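Side-chain contact in SnoaL-like polyketide cyclase (Agrobacterium tumefaciens str. C58, PDB 3EHC), which is of unknown function but belongs to the SnoaL-like polyketide cyclase family of the NTF2 clan: residues C80-I85 and L89-R94. Sequence-based numbering, arbitrary orientation.
Sequences CTPKSI and LPVNGR
V91 turns its side chain toward P82, and the two cross at an angle in the one apolar patch between residues 80-85 and 89-94, which lie largely in the connection between the antiparallel neighbours 71-80 and 96-107 of the main sheet. Followed outward, V91 CB rests 3.7 Å from the carbonyl oxygen S84 O and, a little farther off, near P82 CB. The branch CG1, placed opposite the backbone N by a chi1 of 178°, then runs over the proline ring, touching CB, CG and CD and coming nearest to CD at 3.7 Å. I123 of the C-terminal helix 120-127 also packs on V91, and V96 lies against P82; both residues are buried.

Backbone bonds fix the register beside this patch. N92 N donates to S84 O (2.9 Å) and G93 N to P82 O (2.8 Å), the second bond being clearly bent, 139° at the hydrogen. Both donors sit at the centre of the type I' turn V91-R94. On the turn itself, R94 curls back to grip V91 O side-on, NE at 3.0 Å and NH2 at 3.3 Å from that oxygen, which also accepts a hydrogen bond from R94 N. T81 CG2 presses against G93 O at 3.1 Å, whereas its OG1 hydrogen-bonds the D57 carboxylate. Main-chain hydrogen bonds beside a small hydrophobic patch thus join the connection's two sides, while the R94 guanidinium braces the turn and probably polarises the V91 carbonyl.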
loop_
_atom_site.group_PDB
_atom_site.type_symbol
_atom_site.label_atom_id
_atom_site.label_comp_id
_atom_site.label_asym_id
_atom_site.label_seq_id
_atom_site.Cartn_x
_atom_site.Cartn_y
_atom_site.Cartn_z
ATOM N N CYS B 80 -10.411 -12.618 -7.746
ATOM C CA CYS B 80 -11.853 -12.471 -7.683
ATOM C C CYS B 80 -12.442 -12.031 -9.033
ATOM O O CYS B 80 -11.697 -11.849 -10.003
ATOM C CB CYS B 80 -12.193 -11.505 -6.555
ATOM S SG CYS B 80 -11.496 -9.905 -6.779
ATOM N N THR B 81 -13.771 -11.875 -9.075
ATOM C CA THR B 81 -14.513 -11.736 -10.317
ATOM C C THR B 81 -15.551 -10.604 -10.176
ATOM O O THR B 81 -16.715 -10.842 -9.882
ATOM C CB THR B 81 -15.146 -13.132 -10.707
ATOM O OG1 THR B 81 -14.237 -14.216 -10.417
ATOM C CG2 THR B 81 -15.522 -13.213 -12.161
ATOM N N PRO B 82 -15.107 -9.353 -10.381
ATOM C CA PRO B 82 -16.015 -8.201 -10.377
ATOM C C PRO B 82 -17.046 -8.386 -11.461
ATOM O O PRO B 82 -16.671 -8.714 -12.576
ATOM C CB PRO B 82 -15.087 -7.033 -10.682
ATOM C CG PRO B 82 -13.746 -7.486 -10.295
ATOM C CD PRO B 82 -13.716 -8.947 -10.619
ATOM N N LYS B 83 -18.320 -8.195 -11.125
ATOM C CA LYS B 83 -19.431 -8.361 -12.058
ATOM C C LYS B 83 -19.390 -7.421 -13.249
ATOM O O LYS B 83 -19.796 -7.795 -14.355
ATOM C CB LYS B 83 -20.739 -8.111 -11.338
ATOM C CG LYS B 83 -21.216 -9.269 -10.579
ATOM C CD LYS B 83 -22.654 -9.059 -10.116
ATOM C CE LYS B 83 -23.499 -10.346 -10.319
ATOM N NZ LYS B 83 -24.689 -10.407 -9.407
ATOM N N SER B 84 -18.928 -6.205 -12.998
ATOM C CA SER B 84 -19.172 -5.106 -13.884
ATOM C C SER B 84 -17.989 -4.116 -13.847
ATOM O O SER B 84 -16.851 -4.511 -14.116
ATOM C CB SER B 84 -20.513 -4.511 -13.470
ATOM O OG SER B 84 -20.990 -3.694 -14.487
ATOM N N ILE B 85 -18.257 -2.846 -13.551
ATOM C CA ILE B 85 -17.231 -1.817 -13.474
ATOM C C ILE B 85 -16.571 -1.928 -12.132
ATOM O O ILE B 85 -17.261 -2.140 -11.153
ATOM C CB ILE B 85 -17.854 -0.429 -13.602
ATOM C CG1 ILE B 85 -18.560 -0.316 -14.966
ATOM C CG2 ILE B 85 -16.783 0.627 -13.418
ATOM C CD1 ILE B 85 -19.768 0.633 -14.957
ATOM N N LEU B 89 -12.984 0.481 -14.423
ATOM C CA LEU B 89 -12.500 -0.427 -15.433
ATOM C C LEU B 89 -13.630 -1.400 -15.786
ATOM O O LEU B 89 -14.280 -1.917 -14.883
ATOM C CB LEU B 89 -11.310 -1.214 -14.890
ATOM C CG LEU B 89 -10.077 -0.372 -14.599
ATOM C CD1 LEU B 89 -8.957 -1.235 -13.953
ATOM C CD2 LEU B 89 -9.653 0.331 -15.916
ATOM N N PRO B 90 -13.883 -1.649 -17.096
ATOM C CA PRO B 90 -14.935 -2.608 -17.449
ATOM C C PRO B 90 -14.532 -4.084 -17.285
ATOM O O PRO B 90 -14.418 -4.813 -18.259
ATOM C CB PRO B 90 -15.297 -2.218 -18.892
ATOM C CG PRO B 90 -14.075 -1.625 -19.435
ATOM C CD PRO B 90 -13.273 -1.053 -18.292
ATOM N N VAL B 91 -14.293 -4.512 -16.042
ATOM C CA VAL B 91 -13.840 -5.861 -15.763
ATOM C C VAL B 91 -14.875 -6.887 -16.248
ATOM O O VAL B 91 -14.530 -7.879 -16.876
ATOM C CB VAL B 91 -13.535 -6.083 -14.276
ATOM C CG1 VAL B 91 -13.116 -7.540 -14.013
ATOM C CG2 VAL B 91 -12.432 -5.126 -13.849
ATOM N N ASN B 92 -16.145 -6.625 -15.958
ATOM C CA ASN B 92 -17.240 -7.304 -16.606
ATOM C C ASN B 92 -17.167 -8.835 -16.512
ATOM O O ASN B 92 -17.278 -9.543 -17.527
ATOM C CB ASN B 92 -17.307 -6.922 -18.100
ATOM C CG ASN B 92 -17.894 -5.570 -18.326
ATOM O OD1 ASN B 92 -18.535 -5.011 -17.449
ATOM N ND2 ASN B 92 -17.680 -5.028 -19.503
ATOM N N GLY B 93 -16.978 -9.335 -15.297
ATOM C CA GLY B 93 -17.073 -10.762 -15.030
ATOM C C GLY B 93 -15.822 -11.547 -15.309
ATOM O O GLY B 93 -15.813 -12.756 -15.239
ATOM N N ARG B 94 -14.734 -10.868 -15.614
ATOM C CA ARG B 94 -13.454 -11.559 -15.741
ATOM C C ARG B 94 -12.761 -11.645 -14.381
ATOM O O ARG B 94 -12.790 -10.710 -13.566
ATOM C CB ARG B 94 -12.558 -10.884 -16.762
ATOM C CG ARG B 94 -12.924 -11.214 -18.188
ATOM C CD ARG B 94 -12.181 -10.302 -19.115
ATOM N NE ARG B 94 -12.710 -8.964 -19.000
ATOM C CZ ARG B 94 -12.241 -7.905 -19.638
ATOM N NH1 ARG B 94 -11.219 -7.983 -20.472
ATOM N NH2 ARG B 94 -12.836 -6.747 -19.445
#